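Local coordinates for glycosylation Associate Protein 2 (Streptococcus agalactiae serotype V, PDB 6OYC), which probably takes part, together with its Gap1 and Gap3 partners, in the glycosylation and accessory Sec export of serine-rich repeat adhesins, at residues B[59-68]-B[81-92]; B[397-405]-B[413-421]. All blocks are in the same frame, centred on the assembly; numbering follows the deposited sequence.

Contact 1 (B[59-68]-B[81-92]); sequences KISALLLTEQ and FEVYEVFYPKDK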
# COMPACT_ATOMS: atom_id res chain seq x y z
N LYS B 59 -11.45 -21.70 -5.79
CA LYS B 59 -10.65 -20.69 -6.48
C LYS B 59 -9.40 -21.33 -7.08
O LYS B 59 -8.80 -22.23 -6.47
CB LYS B 59 -10.25 -19.58 -5.49
CG LYS B 59 -9.45 -18.40 -6.05
CD LYS B 59 -8.85 -17.55 -4.89
CE LYS B 59 -8.26 -16.20 -5.35
NZ LYS B 59 -9.09 -15.01 -4.94
N ILE B 60 -9.02 -20.89 -8.27
CA ILE B 60 -7.70 -21.19 -8.82
C ILE B 60 -6.87 -19.93 -8.64
O ILE B 60 -7.18 -18.88 -9.22
CB ILE B 60 -7.75 -21.62 -10.29
CG1 ILE B 60 -8.71 -22.81 -10.46
CG2 ILE B 60 -6.35 -22.01 -10.76
CD1 ILE B 60 -8.79 -23.34 -11.88
N SER B 61 -5.82 -20.02 -7.82
CA SER B 61 -5.16 -18.82 -7.33
C SER B 61 -4.04 -18.33 -8.25
O SER B 61 -3.59 -17.18 -8.11
CB SER B 61 -4.60 -19.08 -5.93
OG SER B 61 -5.65 -19.08 -4.99
N ALA B 62 -3.58 -19.15 -9.18
CA ALA B 62 -2.56 -18.69 -10.11
C ALA B 62 -2.64 -19.49 -11.40
O ALA B 62 -3.03 -20.67 -11.41
CB ALA B 62 -1.15 -18.77 -9.52
N LEU B 63 -2.24 -18.84 -12.49
CA LEU B 63 -2.04 -19.47 -13.78
C LEU B 63 -0.55 -19.46 -14.05
O LEU B 63 0.06 -18.39 -14.15
CB LEU B 63 -2.81 -18.73 -14.88
CG LEU B 63 -2.52 -19.16 -16.33
CD1 LEU B 63 -2.89 -20.62 -16.51
CD2 LEU B 63 -3.27 -18.26 -17.35
N LEU B 64 0.04 -20.64 -14.17
CA LEU B 64 1.48 -20.76 -14.36
C LEU B 64 1.75 -21.14 -15.81
O LEU B 64 1.39 -22.23 -16.25
CB LEU B 64 2.10 -21.77 -13.40
CG LEU B 64 3.58 -22.00 -13.68
CD1 LEU B 64 4.37 -20.68 -13.61
CD2 LEU B 64 4.16 -23.04 -12.75
N LEU B 65 2.40 -20.25 -16.53
CA LEU B 65 2.68 -20.45 -17.95
C LEU B 65 4.17 -20.78 -18.09
O LEU B 65 5.02 -19.93 -17.81
CB LEU B 65 2.30 -19.20 -18.75
CG LEU B 65 0.81 -18.82 -18.69
CD1 LEU B 65 0.51 -17.53 -19.49
CD2 LEU B 65 -0.07 -19.97 -19.18
N THR B 66 4.48 -22.00 -18.50
CA THR B 66 5.87 -22.41 -18.53
C THR B 66 6.50 -22.40 -19.92
O THR B 66 7.69 -22.69 -20.02
CB THR B 66 6.04 -23.81 -17.91
OG1 THR B 66 5.22 -24.75 -18.61
CG2 THR B 66 5.65 -23.80 -16.41
N GLU B 67 5.75 -22.07 -20.97
CA GLU B 67 6.28 -22.07 -22.34
C GLU B 67 6.46 -20.65 -22.86
O GLU B 67 5.84 -19.69 -22.37
CB GLU B 67 5.37 -22.84 -23.30
CG GLU B 67 4.90 -24.18 -22.79
CD GLU B 67 6.06 -25.08 -22.43
OE1 GLU B 67 6.99 -25.23 -23.26
OE2 GLU B 67 6.05 -25.63 -21.30
N GLN B 68 7.30 -20.51 -23.88
CA GLN B 68 7.54 -19.18 -24.42
C GLN B 68 6.32 -18.66 -25.19
O GLN B 68 5.93 -17.50 -25.04
CB GLN B 68 8.76 -19.17 -25.33
CG GLN B 68 8.85 -17.87 -26.09
CD GLN B 68 10.25 -17.51 -26.47
OE1 GLN B 68 10.75 -16.45 -26.09
NE2 GLN B 68 10.90 -18.38 -27.23
N PHE B 81 -8.95 -15.60 -14.73
CA PHE B 81 -7.83 -15.14 -13.91
C PHE B 81 -7.76 -13.62 -13.88
O PHE B 81 -8.04 -12.96 -14.88
CB PHE B 81 -6.49 -15.71 -14.43
CG PHE B 81 -6.37 -17.20 -14.24
CD1 PHE B 81 -6.06 -17.74 -12.99
CD2 PHE B 81 -6.62 -18.07 -15.31
CE1 PHE B 81 -5.99 -19.12 -12.81
CE2 PHE B 81 -6.54 -19.43 -15.15
CZ PHE B 81 -6.23 -19.97 -13.88
N GLU B 82 -7.39 -13.09 -12.73
CA GLU B 82 -7.26 -11.66 -12.49
C GLU B 82 -5.84 -11.21 -12.78
O GLU B 82 -4.92 -12.01 -12.91
CB GLU B 82 -7.62 -11.33 -11.03
CG GLU B 82 -9.03 -11.68 -10.65
CD GLU B 82 -10.04 -10.81 -11.39
OE1 GLU B 82 -10.01 -9.57 -11.20
OE2 GLU B 82 -10.85 -11.37 -12.16
N VAL B 83 -5.66 -9.89 -12.84
CA VAL B 83 -4.31 -9.35 -12.98
C VAL B 83 -3.40 -9.86 -11.84
O VAL B 83 -3.86 -10.18 -10.73
CB VAL B 83 -4.36 -7.82 -13.02
CG1 VAL B 83 -4.98 -7.35 -14.36
CG2 VAL B 83 -5.15 -7.27 -11.82
N TYR B 84 -2.10 -9.94 -12.14
CA TYR B 84 -1.06 -10.40 -11.21
C TYR B 84 -1.20 -11.86 -10.79
O TYR B 84 -0.37 -12.34 -10.02
CB TYR B 84 -1.01 -9.53 -9.95
CG TYR B 84 -0.81 -8.08 -10.29
CD1 TYR B 84 0.37 -7.66 -10.88
CD2 TYR B 84 -1.81 -7.15 -10.04
CE1 TYR B 84 0.57 -6.33 -11.21
CE2 TYR B 84 -1.62 -5.82 -10.37
CZ TYR B 84 -0.43 -5.42 -10.97
OH TYR B 84 -0.23 -4.09 -11.31
N GLU B 85 -2.23 -12.56 -11.29
CA GLU B 85 -2.37 -13.99 -11.01
C GLU B 85 -1.69 -14.85 -12.05
O GLU B 85 -1.75 -16.08 -11.96
CB GLU B 85 -3.85 -14.37 -10.91
CG GLU B 85 -4.53 -13.82 -9.66
CD GLU B 85 -5.96 -14.35 -9.47
OE1 GLU B 85 -6.49 -15.02 -10.39
OE2 GLU B 85 -6.55 -14.05 -8.41
N VAL B 86 -1.05 -14.25 -13.05
CA VAL B 86 -0.47 -15.00 -14.15
C VAL B 86 1.05 -14.93 -14.02
O VAL B 86 1.61 -13.88 -13.66
CB VAL B 86 -0.95 -14.44 -15.51
CG1 VAL B 86 -0.31 -15.20 -16.68
CG2 VAL B 86 -2.47 -14.53 -15.56
N PHE B 87 1.71 -16.05 -14.31
CA PHE B 87 3.14 -16.15 -14.11
C PHE B 87 3.82 -16.72 -15.35
O PHE B 87 3.32 -17.67 -15.96
CB PHE B 87 3.44 -17.01 -12.86
CG PHE B 87 2.97 -16.36 -11.61
CD1 PHE B 87 1.64 -16.44 -11.22
CD2 PHE B 87 3.85 -15.61 -10.83
CE1 PHE B 87 1.18 -15.81 -10.07
CE2 PHE B 87 3.41 -14.99 -9.67
CZ PHE B 87 2.06 -15.09 -9.28
N TYR B 88 4.98 -16.16 -15.68
CA TYR B 88 5.60 -16.40 -16.97
C TYR B 88 7.10 -16.20 -16.80
O TYR B 88 7.51 -15.34 -16.02
CB TYR B 88 5.02 -15.43 -18.01
CG TYR B 88 5.57 -15.56 -19.42
CD1 TYR B 88 4.98 -16.41 -20.34
CD2 TYR B 88 6.66 -14.78 -19.84
CE1 TYR B 88 5.48 -16.53 -21.64
CE2 TYR B 88 7.16 -14.89 -21.15
CZ TYR B 88 6.56 -15.77 -22.04
OH TYR B 88 7.02 -15.89 -23.32
N PRO B 89 7.94 -17.00 -17.47
CA PRO B 89 9.37 -16.94 -17.18
C PRO B 89 9.96 -15.58 -17.49
O PRO B 89 9.64 -14.95 -18.51
CB PRO B 89 9.96 -18.03 -18.10
CG PRO B 89 8.81 -18.93 -18.38
CD PRO B 89 7.63 -18.03 -18.47
N LYS B 90 10.81 -15.10 -16.57
CA LYS B 90 11.50 -13.84 -16.79
C LYS B 90 12.42 -13.93 -18.01
O LYS B 90 12.59 -12.95 -18.74
CB LYS B 90 12.28 -13.44 -15.53
CG LYS B 90 13.24 -12.27 -15.73
CD LYS B 90 13.77 -11.68 -14.41
CE LYS B 90 13.06 -10.37 -14.03
NZ LYS B 90 13.37 -9.23 -14.95
N ASP B 91 12.98 -15.11 -18.27
CA ASP B 91 13.99 -15.31 -19.31
C ASP B 91 13.40 -15.57 -20.69
O ASP B 91 14.15 -15.91 -21.60
CB ASP B 91 14.93 -16.47 -18.92
CG ASP B 91 14.27 -17.86 -19.02
OD1 ASP B 91 13.04 -17.94 -19.29
OD2 ASP B 91 14.97 -18.88 -18.84
N LYS B 92 12.09 -15.45 -20.86
CA LYS B 92 11.46 -15.69 -22.14
C LYS B 92 10.95 -14.38 -22.73
O LYS B 92 10.49 -13.50 -21.99
CB LYS B 92 10.31 -16.69 -22.00
CG LYS B 92 10.74 -18.11 -21.69
CD LYS B 92 11.65 -18.68 -22.79
CE LYS B 92 12.19 -20.06 -22.42
NZ LYS B 92 13.34 -20.51 -23.26
O HOH W 1 -4.89 -15.47 -6.67
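Leu63 lies beside Val86 and Leu64 beside Phe87 in two neighbouring parallel strands. Three backbone hydrogen bonds join them. Leu63 N donates a hydrogen bond to Glu85 O at 2.9 Å, nearly straight at 170°. Leu63 O then accepts one from Phe87 N, and Leu65 N donates one to Phe87 O at 2.8 Å. Strands 62-65 and 86-89 belong to a five-stranded parallel sheet near the N-terminus; strand 6-11 lies next to 62-65 and strand 108-110 next to 86-89.

Apolar contacts lie on both faces of the sheet. On the face of Leu63 and Val86, Leu63 CB sits squarely over the Phe81 ring, 3.6 Å from its centroid, in a CH-pi contact. Ile60 CG2 meets the same ring at its edge, 3.6 Å from Phe81 CE1. Leu65 CD1 touches Val86 CG1, and Phe101 of helix 96-104 packs on Leu63 and Val86. On the other face, Leu64 CD1 lies against Phe87 CB, and the Phe87 ring meets Phe122 edge-to-face.

Polar side chains act at both ends. Tyr88 has CG anti to its backbone N (chi1 180°), which carries the ring alongside Leu65 CB to the chain beyond the strand. There its OH donates a direct hydrogen bond to Gln68 O at 2.6 Å, in the carbonyl plane and on a lone pair. At the other end, Glu85 reaches Ser61 O through a water, whose bond to Glu85 OE2 is weak. Glu85 OE1 accepts a hydrogen bond from Glu82 N at 3.2 Å from above the carboxylate plane, within the type II turn. Lys59 NZ stays 4.4 Å from Glu85 OE2, too far for a salt bridge, though attraction is likely.

The register thus rests on main-chain bonds, while the faces are apolar and Tyr88 OH satisfies Gln68 O.

Contact 2 (B[397-405]-B[413-421]); sequences NLGTVAQRE and FATSLDIQL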
# COMPACT_ATOMS: atom_id res chain seq x y z
N ASN B 397 -5.05 22.68 5.23
CA ASN B 397 -4.31 23.53 6.14
C ASN B 397 -3.92 22.68 7.34
O ASN B 397 -4.60 22.67 8.37
CB ASN B 397 -5.14 24.76 6.52
CG ASN B 397 -5.61 25.54 5.29
OD1 ASN B 397 -4.80 26.19 4.61
ND2 ASN B 397 -6.90 25.47 4.99
N LEU B 398 -2.80 21.96 7.20
CA LEU B 398 -2.41 21.01 8.24
C LEU B 398 -1.95 21.74 9.50
O LEU B 398 -2.33 21.36 10.62
CB LEU B 398 -1.32 20.08 7.72
CG LEU B 398 -1.87 18.82 7.06
CD1 LEU B 398 -0.74 17.91 6.59
CD2 LEU B 398 -2.81 18.10 8.01
N GLY B 399 -1.14 22.80 9.34
CA GLY B 399 -0.78 23.64 10.47
C GLY B 399 -1.98 24.18 11.22
O GLY B 399 -1.94 24.31 12.45
N THR B 400 -3.07 24.47 10.50
CA THR B 400 -4.32 24.86 11.16
C THR B 400 -4.94 23.68 11.90
O THR B 400 -5.44 23.84 13.03
CB THR B 400 -5.29 25.43 10.12
OG1 THR B 400 -4.81 26.70 9.65
CG2 THR B 400 -6.70 25.58 10.72
N VAL B 401 -4.95 22.49 11.29
CA VAL B 401 -5.43 21.31 11.99
C VAL B 401 -4.64 21.09 13.26
O VAL B 401 -5.19 20.74 14.32
CB VAL B 401 -5.37 20.08 11.06
CG1 VAL B 401 -5.79 18.80 11.82
CG2 VAL B 401 -6.24 20.30 9.81
N ALA B 402 -3.33 21.33 13.19
CA ALA B 402 -2.46 21.21 14.35
C ALA B 402 -2.92 22.15 15.47
O ALA B 402 -3.20 21.70 16.59
CB ALA B 402 -1.01 21.49 13.95
N GLN B 403 -3.03 23.44 15.16
CA GLN B 403 -3.44 24.42 16.17
C GLN B 403 -4.79 24.09 16.78
O GLN B 403 -5.03 24.40 17.95
CB GLN B 403 -3.47 25.81 15.55
CG GLN B 403 -2.11 26.26 15.09
CD GLN B 403 -1.20 26.56 16.25
OE1 GLN B 403 -1.67 26.77 17.36
NE2 GLN B 403 0.11 26.58 16.01
N ARG B 404 -5.68 23.45 16.04
CA ARG B 404 -6.94 23.01 16.62
C ARG B 404 -6.75 22.13 17.85
O ARG B 404 -7.71 21.92 18.60
CB ARG B 404 -7.75 22.27 15.54
CG ARG B 404 -9.16 21.87 15.93
CD ARG B 404 -9.35 20.39 15.66
NE ARG B 404 -10.59 19.85 16.21
CZ ARG B 404 -10.74 19.48 17.48
NH1 ARG B 404 -9.74 19.61 18.34
NH2 ARG B 404 -11.91 18.99 17.89
N GLU B 405 -5.54 21.64 18.10
CA GLU B 405 -5.29 20.81 19.28
C GLU B 405 -5.08 21.64 20.54
O GLU B 405 -5.22 21.10 21.65
CB GLU B 405 -4.09 19.88 19.05
CG GLU B 405 -4.29 18.84 17.93
CD GLU B 405 -5.48 17.92 18.18
OE1 GLU B 405 -5.54 17.32 19.28
OE2 GLU B 405 -6.35 17.80 17.28
N PHE B 413 -7.73 15.48 16.64
CA PHE B 413 -6.95 14.67 15.71
C PHE B 413 -5.47 14.84 16.08
O PHE B 413 -4.71 15.49 15.35
CB PHE B 413 -7.23 15.09 14.26
CG PHE B 413 -6.67 14.15 13.23
CD1 PHE B 413 -7.08 12.83 13.18
CD2 PHE B 413 -5.72 14.60 12.32
CE1 PHE B 413 -6.56 11.97 12.23
CE2 PHE B 413 -5.20 13.74 11.37
CZ PHE B 413 -5.62 12.43 11.33
N ALA B 414 -5.09 14.25 17.22
CA ALA B 414 -3.85 14.64 17.88
C ALA B 414 -2.61 14.33 17.04
O ALA B 414 -1.62 15.07 17.09
CB ALA B 414 -3.77 13.96 19.25
N THR B 415 -2.64 13.25 16.24
CA THR B 415 -1.52 12.88 15.38
C THR B 415 -1.07 14.00 14.43
O THR B 415 0.01 13.92 13.84
CB THR B 415 -1.86 11.64 14.54
OG1 THR B 415 -0.72 11.26 13.74
CG2 THR B 415 -3.04 11.94 13.61
N SER B 416 -1.89 15.04 14.26
CA SER B 416 -1.48 16.15 13.40
C SER B 416 -0.25 16.84 13.95
O SER B 416 0.54 17.41 13.19
CB SER B 416 -2.63 17.15 13.23
OG SER B 416 -3.02 17.75 14.46
N LEU B 417 -0.07 16.81 15.28
CA LEU B 417 1.14 17.37 15.87
C LEU B 417 2.37 16.62 15.41
O LEU B 417 3.40 17.23 15.09
CB LEU B 417 1.03 17.34 17.40
CG LEU B 417 -0.22 18.02 17.98
CD1 LEU B 417 -0.12 18.18 19.49
CD2 LEU B 417 -0.44 19.38 17.31
N ASP B 418 2.29 15.29 15.34
CA ASP B 418 3.41 14.52 14.81
C ASP B 418 3.61 14.79 13.33
O ASP B 418 4.76 14.82 12.86
CB ASP B 418 3.17 13.04 15.06
CG ASP B 418 3.15 12.71 16.54
OD1 ASP B 418 4.08 13.15 17.27
OD2 ASP B 418 2.20 12.02 16.98
N ILE B 419 2.53 15.03 12.59
CA ILE B 419 2.67 15.37 11.18
C ILE B 419 3.38 16.71 11.01
O ILE B 419 4.22 16.87 10.12
CB ILE B 419 1.29 15.34 10.50
CG1 ILE B 419 0.68 13.95 10.66
CG2 ILE B 419 1.42 15.71 9.04
CD1 ILE B 419 -0.74 13.81 10.11
N GLN B 420 3.07 17.69 11.87
CA GLN B 420 3.81 18.95 11.80
C GLN B 420 5.27 18.76 12.21
O GLN B 420 6.17 19.36 11.60
CB GLN B 420 3.17 20.03 12.69
CG GLN B 420 3.92 21.37 12.56
CD GLN B 420 3.16 22.57 13.11
OE1 GLN B 420 1.94 22.69 12.91
NE2 GLN B 420 3.87 23.46 13.80
N LEU B 421 5.52 17.96 13.24
CA LEU B 421 6.89 17.60 13.58
C LEU B 421 7.60 16.98 12.39
O LEU B 421 8.72 17.38 12.04
CB LEU B 421 6.93 16.64 14.76
CG LEU B 421 6.94 17.31 16.13
CD1 LEU B 421 7.03 16.25 17.22
CD2 LEU B 421 8.09 18.33 16.21
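Ala402 and Ser416 bring together two consecutive short helices joined by a loop, in the part of the chain built like an alpha/beta-hydrolase. Helix segments 398-403 and 416-421 cross at -134°, with their axes 8.8 Å apart. Ser416 OG lies 3.5 Å from Ala402 CA, a van der Waals contact. Ser416 CB meets Val401 CG1. Leu417 CD2 touches Ala402 CB and Glu405 CG. Farther along, Leu398 CD1 and Ile419 CG2 meet at 3.9 Å, their side chains crossing at about a right angle.

Glu405 makes the polar link. Its chain bends at chi2 (-59°) and brings the carboxylate to the start of the second segment. OE2 accepts a hydrogen bond from Phe413 N at 2.8 Å, on its syn side, with the donor 29° out of the carboxylate plane.

Around this shell, helix 429-444 backs both helices: Leu435 packs on Leu398 and Gln420. Gln420 OE1 sits 3.4 Å from Ala402 CB, but its hydrogen bond is to Ser432. The Phe413 ring meets Phe304 edge-to-face. Phe413 O takes two bonds from one residue: Ser416 OG at 3.0 Å and Ser416 N, reaching it from opposite faces of the carbonyl plane.

Contacts 1 and 2 are both largely buried, but they hold different elements on opposite sides of the chain's centre. Their centres are 46 Å apart and their nearest atoms about 28 Å apart. Contact 1 joins strands of the N-terminal parallel sheet. Contact 2 joins helices that follow strand 388-392 of the mixed eight-stranded sheet, and its Phe413 lies near a possible nucleophile elbow. The chemistry differs accordingly. Main-chain pairing dominates contact 1, with rings packed on the sheet's two faces. Contact 2 buries less surface, 461 against 791 Å², and relies on small and aliphatic side chains plus one carboxylate bond to a backbone N-H.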